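Local coordinates for insulinase family protease (PDB 3GO9), which belongs to the insulinase (M16) family and is predicted to be a protease, although its family zinc-binding motif is altered and activity is therefore uncertain, at residues A[58-63]-A[109-114]; A[73-78]-A[158-163]; A[116-121]-A[133-138]. All coordinates share one frame; numbering follows the deposited sequence.

Contact 1: A[58-63]-A[109-114]; sequences TGSLSE and TSYDFT
The carbonyl of S110 receives the backbone N-H of S60 in its own plane, N to O 3.0 Å, and the same oxygen lies 3.2 Å from G59 CA in a CA-H...O contact. Because G59 carries no side chain, the two backbones can come this close. One residue on, Y111 O takes the N-H of L61 on a lone pair (N to O 2.9 Å, 164° at the hydrogen), while L61 CB and CG press on that oxygen. The Y111 side chain sets off away from the 58-63 loop, its hydroxyl hydrogen-bonded to W172 NE1, though S60 OG, itself hydrogen-bonded to H184 O, stands 3.6 Å from Y111 CD1. A water accepts from G59 N, pairs with S62 OG and donates weakly to Y111 O. Past D112, whose carboxylate is held by A247 N, F113 N is buried with no partner in the model. T114 ends the interface: with its hydroxyl beside the backbone N (chi1 -63°), OG1 donates to T58 O at 2.8 Å, nearly in line with the C=O bond. S110 N also hydrogen-bonds to F113 O, closing the turn of a beta-hairpin between strands 107-109 and 114-120, on which the loop after strand 50-56 is seated.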
ATOM      1  N   THR A  58     -14.187   6.982  -3.594  1.00  9.97           N
ATOM      2  CA  THR A  58     -15.487   6.453  -3.218  1.00 11.55           C
ATOM      3  C   THR A  58     -15.294   4.984  -2.902  1.00 11.15           C
ATOM      4  O   THR A  58     -14.804   4.222  -3.730  1.00 11.69           O
ATOM      5  CB  THR A  58     -16.434   6.550  -4.421  1.00 12.10           C
ATOM      6  OG1 THR A  58     -16.576   7.933  -4.738  1.00 12.78           O
ATOM      7  CG2 THR A  58     -17.822   5.946  -4.169  1.00 13.65           C
ATOM      8  N   GLY A  59     -15.670   4.610  -1.703  1.00  9.93           N
ATOM      9  CA  GLY A  59     -15.634   3.194  -1.268  1.00  9.32           C
ATOM     10  C   GLY A  59     -16.827   2.911  -0.398  1.00  8.92           C
ATOM     11  O   GLY A  59     -17.823   3.672  -0.402  1.00 10.04           O
ATOM     12  N   SER A  60     -16.717   1.875   0.415  1.00  9.37           N
ATOM     13  CA  SER A  60     -17.834   1.421   1.242  1.00  9.26           C
ATOM     14  C   SER A  60     -18.189   2.372   2.343  1.00  9.74           C
ATOM     15  O   SER A  60     -19.328   2.335   2.835  1.00 10.35           O
ATOM     16  CB  SER A  60     -17.527   0.067   1.815  1.00 10.39           C
ATOM     17  OG  SER A  60     -16.302   0.038   2.506  1.00  9.62           O
ATOM     18  N   LEU A  61     -17.249   3.222   2.769  1.00 10.15           N
ATOM     19  CA  LEU A  61     -17.591   4.226   3.760  1.00 10.36           C
ATOM     20  C   LEU A  61     -18.611   5.249   3.218  1.00 11.21           C
ATOM     21  O   LEU A  61     -19.281   5.908   4.039  1.00 14.09           O
ATOM     22  CB  LEU A  61     -16.356   4.931   4.306  1.00  9.76           C
ATOM     23  CG  LEU A  61     -15.370   4.159   5.103  1.00 12.18           C
ATOM     24  CD1 LEU A  61     -14.055   4.895   5.303  1.00 13.73           C
ATOM     25  CD2 LEU A  61     -15.999   3.737   6.482  1.00 15.04           C
ATOM     26  N   SER A  62     -18.804   5.356   1.896  1.00 12.20           N
ATOM     27  CA  SER A  62     -19.803   6.264   1.299  1.00 13.60           C
ATOM     28  C   SER A  62     -21.204   5.714   1.350  1.00 13.19           C
ATOM     29  O   SER A  62     -22.161   6.418   1.001  1.00 12.92           O
ATOM     30  CB  SER A  62     -19.538   6.468  -0.196  1.00 15.49           C
ATOM     31  OG  SER A  62     -18.376   7.186  -0.456  1.00 18.61           O
ATOM     32  N   GLU A  63     -21.324   4.424   1.660  1.00 11.41           N
ATOM     33  CA  GLU A  63     -22.605   3.722   1.617  1.00 10.45           C
ATOM     34  C   GLU A  63     -23.407   3.844   2.885  1.00  9.77           C
ATOM     35  O   GLU A  63     -22.869   3.577   3.968  1.00 11.51           O
ATOM     36  CB  GLU A  63     -22.339   2.210   1.413  1.00  9.46           C
ATOM     37  CG  GLU A  63     -21.740   1.892   0.039  1.00 11.08           C
ATOM     38  CD  GLU A  63     -21.168   0.486  -0.076  1.00 11.81           C
ATOM     39  OE1 GLU A  63     -21.242  -0.312   0.909  1.00  9.94           O
ATOM     40  OE2 GLU A  63     -20.662   0.138  -1.183  1.00 12.56           O
ATOM     41  N   THR A 109     -11.893  -2.358  -4.987  1.00  8.42           N
ATOM     42  CA  THR A 109     -12.632  -1.408  -4.168  1.00  9.44           C
ATOM     43  C   THR A 109     -12.328  -1.582  -2.691  1.00  9.83           C
ATOM     44  O   THR A 109     -11.946  -2.669  -2.242  1.00 11.45           O
ATOM     45  CB  THR A 109     -14.137  -1.491  -4.390  1.00 10.20           C
ATOM     46  OG1 THR A 109     -14.677  -2.625  -3.761  1.00 13.48           O
ATOM     47  CG2 THR A 109     -14.476  -1.506  -5.892  1.00 10.98           C
ATOM     48  N   SER A 110     -12.453  -0.511  -1.932  1.00  9.48           N
ATOM     49  CA  SER A 110     -12.016  -0.544  -0.565  1.00  8.62           C
ATOM     50  C   SER A 110     -12.927   0.362   0.261  1.00  8.85           C
ATOM     51  O   SER A 110     -14.043   0.682  -0.162  1.00  8.72           O
ATOM     52  CB  SER A 110     -10.516  -0.149  -0.531  1.00 10.01           C
ATOM     53  OG  SER A 110      -9.950  -0.279   0.764  1.00 10.52           O
ATOM     54  N   TYR A 111     -12.489   0.714   1.462  1.00  8.67           N
ATOM     55  CA  TYR A 111     -13.266   1.541   2.353  1.00  9.29           C
ATOM     56  C   TYR A 111     -13.419   2.954   1.848  1.00 10.65           C
ATOM     57  O   TYR A 111     -14.449   3.549   1.964  1.00  9.65           O
ATOM     58  CB  TYR A 111     -12.542   1.516   3.731  1.00  9.83           C
ATOM     59  CG  TYR A 111     -12.559   0.187   4.358  1.00  6.90           C
ATOM     60  CD1 TYR A 111     -13.712  -0.278   5.023  1.00  9.36           C
ATOM     61  CD2 TYR A 111     -11.483  -0.696   4.263  1.00  8.16           C
ATOM     62  CE1 TYR A 111     -13.737  -1.580   5.563  1.00 10.31           C
ATOM     63  CE2 TYR A 111     -11.517  -1.954   4.821  1.00  9.34           C
ATOM     64  CZ  TYR A 111     -12.645  -2.394   5.484  1.00  9.22           C
ATOM     65  OH  TYR A 111     -12.678  -3.680   6.026  1.00 10.73           O
ATOM     66  N   ASP A 112     -12.327   3.520   1.303  1.00  9.65           N
ATOM     67  CA  ASP A 112     -12.299   4.924   0.922  1.00 10.34           C
ATOM     68  C   ASP A 112     -11.839   5.209  -0.484  1.00 10.92           C
ATOM     69  O   ASP A 112     -11.696   6.370  -0.845  1.00 11.21           O
ATOM     70  CB  ASP A 112     -11.517   5.797   1.931  1.00 11.43           C
ATOM     71  CG  ASP A 112     -10.061   5.519   2.002  1.00 16.13           C
ATOM     72  OD1 ASP A 112      -9.574   4.674   1.237  1.00 18.84           O
ATOM     73  OD2 ASP A 112      -9.407   6.146   2.897  1.00 19.31           O
ATOM     74  N   PHE A 113     -11.716   4.165  -1.287  1.00  8.99           N
ATOM     75  CA  PHE A 113     -11.377   4.321  -2.684  1.00  9.31           C
ATOM     76  C   PHE A 113     -11.846   3.166  -3.535  1.00  8.46           C
ATOM     77  O   PHE A 113     -12.095   2.058  -3.060  1.00  9.40           O
ATOM     78  CB  PHE A 113      -9.853   4.554  -2.905  1.00 10.37           C
ATOM     79  CG  PHE A 113      -9.019   3.350  -2.698  1.00 10.01           C
ATOM     80  CD1 PHE A 113      -8.729   2.472  -3.756  1.00 12.00           C
ATOM     81  CD2 PHE A 113      -8.489   3.057  -1.423  1.00 11.46           C
ATOM     82  CE1 PHE A 113      -7.933   1.359  -3.556  1.00 16.75           C
ATOM     83  CE2 PHE A 113      -7.733   1.887  -1.218  1.00 11.88           C
ATOM     84  CZ  PHE A 113      -7.423   1.086  -2.260  1.00 14.07           C
ATOM     85  N   THR A 114     -11.937   3.460  -4.832  1.00  8.01           N
ATOM     86  CA  THR A 114     -11.997   2.460  -5.914  1.00  8.32           C
ATOM     87  C   THR A 114     -10.859   2.745  -6.881  1.00  8.75           C
ATOM     88  O   THR A 114     -10.653   3.898  -7.296  1.00  9.81           O
ATOM     89  CB  THR A 114     -13.322   2.619  -6.641  1.00  8.28           C
ATOM     90  OG1 THR A 114     -14.365   2.334  -5.699  1.00  9.64           O
ATOM     91  CG2 THR A 114     -13.512   1.649  -7.805  1.00  9.68           C
TER
HETATM   92  O   HOH W   1     -15.714   6.429   0.552  1.00 15.35           O

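Contact 2: A[73-78]-A[158-163]; sequences LLPRLA and DPIATF. With ZN (zinc ion), chain C.
Two donors grip D158 OD1: the R76 guanidinium, with NH2 2.9 Å from that oxygen, and the backbone N of I160, 3.0 Å away. The first is a salt bridge whose hydrogen bond is weak, bent to 124° at the hydrogen, with the guanidinium and carboxylate planes 37° apart. The second is straighter and meets the oxygen from well above the carboxylate plane, closing an Asx turn. D158 OD2 binds the zinc ion at 1.9 Å, and I160 O coordinates the same metal at 2.4 Å; H72 NE2 and two waters complete the site.

R76 reaches this group by a chain that is extended at first, CG anti to the backbone N (chi1 -163°), and then bends at chi3. P159 CD and D158 CA lie over one face of its guanidinium, and NH1 is fixed by A152 O. Behind the polar end, I160 packs on the helix: its CD1 meets P75 CB at 3.9 Å, and its CG1 lies 4.0 Å from R76 CB.

Active M16 peptidases carry an inverted HxxEH zinc motif on this helix. Here H72 is followed by L73, L74, P75 and R76, so a proline and an arginine take the places of the glutamate and second histidine. The protein ligands are instead H72 and the 158-163 segment, and R76 probably helps, with the I160 N-H, to position D158, and may offset part of its negative charge. Such chemistry is consistent with a metal site unlike that of catalytic family members.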
ATOM      1  N   LEU A  73     -20.138  -2.979  -6.623  1.00  8.72           N
ATOM      2  CA  LEU A  73     -20.925  -3.407  -7.794  1.00  9.21           C
ATOM      3  C   LEU A  73     -20.660  -2.552  -9.030  1.00  8.51           C
ATOM      4  O   LEU A  73     -20.569  -3.047 -10.154  1.00  8.98           O
ATOM      5  CB  LEU A  73     -22.433  -3.433  -7.501  1.00  9.62           C
ATOM      6  CG  LEU A  73     -23.375  -3.832  -8.629  1.00 11.50           C
ATOM      7  CD1 LEU A  73     -23.016  -5.154  -9.192  1.00 13.86           C
ATOM      8  CD2 LEU A  73     -24.818  -3.820  -8.162  1.00 12.30           C
ATOM      9  N   LEU A  74     -20.511  -1.236  -8.822  1.00  9.29           N
ATOM     10  CA  LEU A  74     -20.388  -0.301  -9.947  1.00  9.12           C
ATOM     11  C   LEU A  74     -19.319  -0.740 -10.938  1.00  8.48           C
ATOM     12  O   LEU A  74     -19.586  -0.759 -12.119  1.00  9.19           O
ATOM     13  CB  LEU A  74     -20.167   1.141  -9.464  1.00  9.43           C
ATOM     14  CG  LEU A  74     -21.272   1.840  -8.673  1.00  8.31           C
ATOM     15  CD1 LEU A  74     -20.797   3.208  -8.112  1.00  9.88           C
ATOM     16  CD2 LEU A  74     -22.519   1.970  -9.553  1.00  9.56           C
ATOM     17  N   PRO A  75     -18.096  -1.076 -10.482  1.00  8.87           N
ATOM     18  CA  PRO A  75     -17.125  -1.420 -11.499  1.00  8.42           C
ATOM     19  C   PRO A  75     -17.438  -2.683 -12.266  1.00  9.35           C
ATOM     20  O   PRO A  75     -16.998  -2.804 -13.431  1.00  9.33           O
ATOM     21  CB  PRO A  75     -15.811  -1.571 -10.707  1.00  9.68           C
ATOM     22  CG  PRO A  75     -16.168  -1.515  -9.327  1.00 13.21           C
ATOM     23  CD  PRO A  75     -17.485  -0.981  -9.145  1.00  9.69           C
ATOM     24  N   ARG A  76     -18.194  -3.617 -11.669  1.00  8.38           N
ATOM     25  CA  ARG A  76     -18.562  -4.806 -12.416  1.00  9.56           C
ATOM     26  C   ARG A  76     -19.486  -4.429 -13.608  1.00  8.90           C
ATOM     27  O   ARG A  76     -19.446  -5.031 -14.690  1.00 10.15           O
ATOM     28  CB  ARG A  76     -19.260  -5.802 -11.492  1.00 11.03           C
ATOM     29  CG  ARG A  76     -19.268  -7.197 -12.128  1.00 13.85           C
ATOM     30  CD  ARG A  76     -20.009  -8.183 -11.259  1.00 17.56           C
ATOM     31  NE  ARG A  76     -19.380  -8.476  -9.973  1.00 17.97           N
ATOM     32  CZ  ARG A  76     -19.751  -9.515  -9.228  1.00 24.39           C
ATOM     33  NH1 ARG A  76     -20.730 -10.315  -9.645  1.00 23.53           N
ATOM     34  NH2 ARG A  76     -19.182  -9.751  -8.043  1.00 23.79           N
ATOM     35  N   LEU A  77     -20.315  -3.419 -13.415  1.00  8.99           N
ATOM     36  CA  LEU A  77     -21.181  -2.921 -14.493  1.00  7.39           C
ATOM     37  C   LEU A  77     -20.353  -2.469 -15.736  1.00  9.16           C
ATOM     38  O   LEU A  77     -20.732  -2.785 -16.867  1.00 10.39           O
ATOM     39  CB  LEU A  77     -22.119  -1.810 -13.989  1.00  8.57           C
ATOM     40  CG  LEU A  77     -22.981  -2.180 -12.831  1.00 10.37           C
ATOM     41  CD1 LEU A  77     -23.851  -0.926 -12.436  1.00 13.87           C
ATOM     42  CD2 LEU A  77     -23.892  -3.406 -13.084  1.00 10.96           C
ATOM     43  N   ALA A  78     -19.269  -1.754 -15.471  1.00  9.57           N
ATOM     44  CA  ALA A  78     -18.372  -1.212 -16.446  1.00 10.41           C
ATOM     45  C   ALA A  78     -17.733  -2.329 -17.297  1.00 11.48           C
ATOM     46  O   ALA A  78     -17.307  -2.079 -18.433  1.00 11.74           O
ATOM     47  CB  ALA A  78     -17.258  -0.316 -15.772  1.00 10.23           C
ATOM     48  N   ASP A 158     -16.082 -13.236  -9.735  1.00 13.91           N
ATOM     49  CA  ASP A 158     -16.075 -11.843  -9.281  1.00 14.70           C
ATOM     50  C   ASP A 158     -14.791 -11.218  -9.710  1.00 13.91           C
ATOM     51  O   ASP A 158     -13.742 -11.455  -9.103  1.00 15.23           O
ATOM     52  CB  ASP A 158     -16.172 -11.818  -7.780  1.00 15.11           C
ATOM     53  CG  ASP A 158     -15.979 -10.474  -7.250  1.00 16.94           C
ATOM     54  OD1 ASP A 158     -16.271  -9.468  -8.015  1.00 15.62           O
ATOM     55  OD2 ASP A 158     -15.475 -10.466  -6.097  1.00 20.48           O
ATOM     56  N   PRO A 159     -14.842 -10.377 -10.769  1.00 13.82           N
ATOM     57  CA  PRO A 159     -13.584  -9.798 -11.207  1.00 14.42           C
ATOM     58  C   PRO A 159     -13.125  -8.622 -10.365  1.00 13.06           C
ATOM     59  O   PRO A 159     -12.031  -8.127 -10.570  1.00 15.12           O
ATOM     60  CB  PRO A 159     -13.899  -9.342 -12.634  1.00 14.20           C
ATOM     61  CG  PRO A 159     -15.304  -8.966 -12.586  1.00 14.63           C
ATOM     62  CD  PRO A 159     -15.973  -9.936 -11.585  1.00 14.23           C
ATOM     63  N   ILE A 160     -13.936  -8.170  -9.415  1.00 10.47           N
ATOM     64  CA  ILE A 160     -13.615  -6.986  -8.619  1.00 10.38           C
ATOM     65  C   ILE A 160     -13.011  -7.376  -7.259  1.00 11.31           C
ATOM     66  O   ILE A 160     -13.630  -8.115  -6.474  1.00 11.23           O
ATOM     67  CB  ILE A 160     -14.889  -6.115  -8.389  1.00 10.54           C
ATOM     68  CG1 ILE A 160     -15.615  -5.873  -9.730  1.00 11.72           C
ATOM     69  CG2 ILE A 160     -14.521  -4.733  -7.725  1.00 13.29           C
ATOM     70  CD1 ILE A 160     -14.740  -5.316 -10.887  1.00 12.49           C
ATOM     71  N   ALA A 161     -11.809  -6.919  -7.004  1.00  9.32           N
ATOM     72  CA  ALA A 161     -11.096  -7.256  -5.799  1.00  9.53           C
ATOM     73  C   ALA A 161     -11.374  -6.262  -4.720  1.00 10.52           C
ATOM     74  O   ALA A 161     -11.984  -5.193  -4.957  1.00  9.20           O
ATOM     75  CB  ALA A 161      -9.581  -7.300  -6.069  1.00 11.75           C
ATOM     76  N   THR A 162     -10.914  -6.593  -3.530  1.00 12.32           N
ATOM     77  CA  THR A 162     -10.962  -5.632  -2.444  1.00 11.84           C
ATOM     78  C   THR A 162      -9.566  -5.257  -1.958  1.00 12.26           C
ATOM     79  O   THR A 162      -8.587  -5.933  -2.250  1.00 12.27           O
ATOM     80  CB  THR A 162     -11.733  -6.222  -1.236  1.00 11.29           C
ATOM     81  OG1 THR A 162     -11.129  -7.455  -0.816  1.00 13.55           O
ATOM     82  CG2 THR A 162     -13.195  -6.511  -1.598  1.00 12.49           C
ATOM     83  N   PHE A 163      -9.466  -4.141  -1.259  1.00 12.54           N
ATOM     84  CA  PHE A 163      -8.285  -3.853  -0.437  1.00 13.81           C
ATOM     85  C   PHE A 163      -8.734  -3.611   1.001  1.00 14.25           C
ATOM     86  O   PHE A 163      -9.612  -2.770   1.218  1.00 12.76           O
ATOM     87  CB  PHE A 163      -7.525  -2.641  -0.903  1.00 14.16           C
ATOM     88  CG  PHE A 163      -6.346  -2.364  -0.033  1.00 15.90           C
ATOM     89  CD1 PHE A 163      -5.213  -3.175  -0.147  1.00 19.37           C
ATOM     90  CD2 PHE A 163      -6.420  -1.430   0.999  1.00 17.20           C
ATOM     91  CE1 PHE A 163      -4.146  -2.990   0.712  1.00 22.59           C
ATOM     92  CE2 PHE A 163      -5.345  -1.237   1.872  1.00 24.38           C
ATOM     93  CZ  PHE A 163      -4.203  -2.031   1.709  1.00 21.52           C
TER
HETATM   94 ZN    ZN C 602     -15.545  -8.766  -5.239  0.50 17.50          ZN
HETATM   95  O   HOH W   2     -17.067  -9.219  -4.836  1.00 15.62           O
HETATM   96  O   HOH W   3     -14.359  -9.117  -3.806  1.00 28.86           O

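Contact 3: A[116-121]-A[133-138]; sequences YSLSLP and AWLSDT
Y116 and W134 meet obliquely, ring planes 71° apart and centroids 5.7 Å, with Y116 CD1 touching the indole at W134 CH2 (3.6 Å). Over one face of the indole, above its centre, stands the hydroxyl of T138, while the ring of W94 makes an edge-to-face pair with it. T138 divides its two branches: CG2, anti to the backbone N (OG1 chi1 -63°), meets the phenol obliquely, 3.5 Å from Y116 CZ, whereas OG1 donates to W134 O at 2.8 Å. T138 N reaches the same carbonyl from its other face, so two donors from one residue hold that oxygen. Two residues along the strand, L118 CD1 packs 4.0 Å from W134 CE3, and L135 sends CD2 to Y116 CB at 3.9 Å. The polar ends have partners beyond the two segments: Y116 OH hydrogen-bonds to Y207 OH and W134 NE1 to A78 O. Strand 116-120 and helix 133-138 run antiparallel, their axes at 169° and 10.5 Å apart at closest, as a helix laid along a sheet. L135 also rests on L52 and L54 of the adjacent strand 50-56, and helix 87-95 flanks L118 and W134.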
ATOM      1  N   TYR A 116      -9.326   1.706 -10.615  1.00  6.71           N
ATOM      2  CA  TYR A 116      -9.422   1.055 -11.923  1.00  8.20           C
ATOM      3  C   TYR A 116      -8.030   0.948 -12.527  1.00  8.28           C
ATOM      4  O   TYR A 116      -7.270   1.904 -12.487  1.00  9.97           O
ATOM      5  CB  TYR A 116     -10.310   1.863 -12.877  1.00  8.57           C
ATOM      6  CG  TYR A 116     -11.768   1.904 -12.436  1.00  7.48           C
ATOM      7  CD1 TYR A 116     -12.615   0.921 -12.769  1.00  7.99           C
ATOM      8  CD2 TYR A 116     -12.250   2.931 -11.607  1.00  7.87           C
ATOM      9  CE1 TYR A 116     -13.952   0.978 -12.428  1.00  6.75           C
ATOM     10  CE2 TYR A 116     -13.589   2.933 -11.171  1.00  8.52           C
ATOM     11  CZ  TYR A 116     -14.423   1.967 -11.615  1.00  9.16           C
ATOM     12  OH  TYR A 116     -15.757   1.853 -11.224  1.00  9.61           O
ATOM     13  N   SER A 117      -7.714  -0.201 -13.145  1.00  8.06           N
ATOM     14  CA  SER A 117      -6.367  -0.437 -13.638  1.00  9.64           C
ATOM     15  C   SER A 117      -6.394  -1.029 -15.034  1.00  8.92           C
ATOM     16  O   SER A 117      -7.033  -2.070 -15.257  1.00  9.95           O
ATOM     17  CB  SER A 117      -5.572  -1.380 -12.730  1.00 10.50           C
ATOM     18  OG  SER A 117      -5.454  -0.931 -11.365  1.00 11.52           O
ATOM     19  N   LEU A 118      -5.633  -0.420 -15.932  1.00  6.84           N
ATOM     20  CA  LEU A 118      -5.369  -0.944 -17.273  1.00  8.16           C
ATOM     21  C   LEU A 118      -3.854  -0.938 -17.550  1.00  8.85           C
ATOM     22  O   LEU A 118      -3.115  -0.039 -17.113  1.00 10.00           O
ATOM     23  CB  LEU A 118      -6.101  -0.145 -18.342  1.00  8.14           C
ATOM     24  CG  LEU A 118      -7.573  -0.511 -18.509  1.00 10.07           C
ATOM     25  CD1 LEU A 118      -8.439   0.597 -19.080  1.00 17.82           C
ATOM     26  CD2 LEU A 118      -7.651  -1.715 -19.462  1.00 13.69           C
ATOM     27  N   SER A 119      -3.378  -1.932 -18.290  1.00  9.09           N
ATOM     28  CA  SER A 119      -1.980  -2.080 -18.655  1.00  9.38           C
ATOM     29  C   SER A 119      -1.994  -2.407 -20.141  1.00 10.46           C
ATOM     30  O   SER A 119      -2.524  -3.476 -20.509  1.00 10.21           O
ATOM     31  CB  SER A 119      -1.362  -3.282 -17.898  1.00  8.90           C
ATOM     32  OG  SER A 119      -0.050  -3.599 -18.397  1.00  9.84           O
ATOM     33  N   LEU A 120      -1.500  -1.496 -20.967  1.00 10.25           N
ATOM     34  CA  LEU A 120      -1.624  -1.592 -22.404  1.00 11.02           C
ATOM     35  C   LEU A 120      -0.287  -1.939 -23.007  1.00 11.85           C
ATOM     36  O   LEU A 120       0.779  -1.539 -22.532  1.00 11.42           O
ATOM     37  CB  LEU A 120      -2.067  -0.258 -23.012  1.00 11.35           C
ATOM     38  CG  LEU A 120      -3.292   0.369 -22.407  1.00 10.99           C
ATOM     39  CD1 LEU A 120      -3.599   1.693 -23.098  1.00 14.59           C
ATOM     40  CD2 LEU A 120      -4.463  -0.607 -22.501  1.00 11.96           C
ATOM     41  N   PRO A 121      -0.304  -2.628 -24.145  1.00 12.06           N
ATOM     42  CA  PRO A 121       0.973  -2.794 -24.776  1.00 13.75           C
ATOM     43  C   PRO A 121       1.562  -1.493 -25.251  1.00 14.32           C
ATOM     44  O   PRO A 121       0.862  -0.547 -25.550  1.00 14.11           O
ATOM     45  CB  PRO A 121       0.669  -3.693 -25.991  1.00 13.35           C
ATOM     46  CG  PRO A 121      -0.782  -3.933 -25.952  1.00 14.37           C
ATOM     47  CD  PRO A 121      -1.419  -2.991 -25.007  1.00 13.38           C
ATOM     48  N   ALA A 133     -11.350   5.910 -23.295  1.00  9.45           N
ATOM     49  CA  ALA A 133     -12.772   5.903 -23.567  1.00  9.25           C
ATOM     50  C   ALA A 133     -13.481   5.034 -22.511  1.00  8.84           C
ATOM     51  O   ALA A 133     -14.546   5.437 -21.990  1.00  9.44           O
ATOM     52  CB  ALA A 133     -12.985   5.406 -24.948  1.00  9.84           C
ATOM     53  N   TRP A 134     -12.889   3.888 -22.166  1.00  9.11           N
ATOM     54  CA  TRP A 134     -13.472   3.010 -21.171  1.00  8.13           C
ATOM     55  C   TRP A 134     -13.485   3.736 -19.821  1.00  7.49           C
ATOM     56  O   TRP A 134     -14.456   3.710 -19.081  1.00  7.62           O
ATOM     57  CB  TRP A 134     -12.739   1.667 -21.036  1.00  9.03           C
ATOM     58  CG  TRP A 134     -13.438   0.721 -20.116  1.00  7.89           C
ATOM     59  CD1 TRP A 134     -14.527  -0.056 -20.423  1.00  8.97           C
ATOM     60  CD2 TRP A 134     -13.170   0.495 -18.713  1.00  7.38           C
ATOM     61  NE1 TRP A 134     -14.918  -0.780 -19.306  1.00 10.82           N
ATOM     62  CE2 TRP A 134     -14.083  -0.469 -18.267  1.00  9.41           C
ATOM     63  CE3 TRP A 134     -12.235   1.010 -17.802  1.00 11.44           C
ATOM     64  CZ2 TRP A 134     -14.100  -0.920 -16.966  1.00  8.92           C
ATOM     65  CZ3 TRP A 134     -12.225   0.508 -16.491  1.00 12.35           C
ATOM     66  CH2 TRP A 134     -13.183  -0.435 -16.099  1.00 10.01           C
ATOM     67  N   LEU A 135     -12.391   4.408 -19.505  1.00  7.18           N
ATOM     68  CA  LEU A 135     -12.270   5.079 -18.207  1.00  7.84           C
ATOM     69  C   LEU A 135     -13.227   6.287 -18.132  1.00  9.40           C
ATOM     70  O   LEU A 135     -13.803   6.553 -17.057  1.00 10.19           O
ATOM     71  CB  LEU A 135     -10.853   5.542 -17.929  1.00  9.80           C
ATOM     72  CG  LEU A 135      -9.866   4.399 -17.656  1.00  9.43           C
ATOM     73  CD1 LEU A 135      -8.411   4.906 -17.771  1.00 11.42           C
ATOM     74  CD2 LEU A 135     -10.081   3.749 -16.307  1.00  9.68           C
ATOM     75  N   SER A 136     -13.371   7.016 -19.231  1.00  8.88           N
ATOM     76  CA  SER A 136     -14.358   8.149 -19.274  1.00 10.11           C
ATOM     77  C   SER A 136     -15.806   7.705 -19.312  1.00 10.05           C
ATOM     78  O   SER A 136     -16.666   8.330 -18.673  1.00 10.81           O
ATOM     79  CB  SER A 136     -14.007   9.173 -20.336  1.00 12.62           C
ATOM     80  OG  SER A 136     -13.939   8.623 -21.634  1.00 13.85           O
ATOM     81  N   ASP A 137     -16.095   6.624 -20.012  1.00  9.15           N
ATOM     82  CA  ASP A 137     -17.418   5.979 -19.906  1.00  8.24           C
ATOM     83  C   ASP A 137     -17.705   5.626 -18.449  1.00  8.48           C
ATOM     84  O   ASP A 137     -18.799   5.885 -17.931  1.00 11.06           O
ATOM     85  CB  ASP A 137     -17.503   4.660 -20.717  1.00  8.33           C
ATOM     86  CG  ASP A 137     -17.560   4.814 -22.234  1.00 10.18           C
ATOM     87  OD1 ASP A 137     -17.700   5.952 -22.776  1.00 11.81           O
ATOM     88  OD2 ASP A 137     -17.552   3.707 -22.876  1.00 10.74           O
ATOM     89  N   THR A 138     -16.735   5.015 -17.766  1.00  8.00           N
ATOM     90  CA  THR A 138     -16.960   4.584 -16.415  1.00  8.18           C
ATOM     91  C   THR A 138     -17.146   5.794 -15.464  1.00  8.50           C
ATOM     92  O   THR A 138     -18.038   5.794 -14.592  1.00 11.01           O
ATOM     93  CB  THR A 138     -15.764   3.752 -15.969  1.00  7.98           C
ATOM     94  OG1 THR A 138     -15.660   2.572 -16.789  1.00  8.12           O
ATOM     95  CG2 THR A 138     -15.892   3.316 -14.547  1.00 10.96           C
TER

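How the contacts relate
Following strand 50-56, the chain enters contact 1 at 58-63, then helix 70-80, which opens contact 2, before the hairpin turn at 109-114 closes contact 1. Contacts 1 and 2 thus cross in sequence. Strand 114-120 leads directly from that turn into contact 3, which helix 125-140 closes after a short connection; this contact is nested inside the long loop that 158-163 finally closes. In space, T109 pairs with A161 between neighbouring strands and S110 OG hydrogen-bonds to F163 O, joining contacts 1 and 2. P75 packs on Y116 OH, and A78 CB on T138 OG1, so helix 70-80 bridges contacts 2 and 3 on the N-terminal seven-stranded sheet.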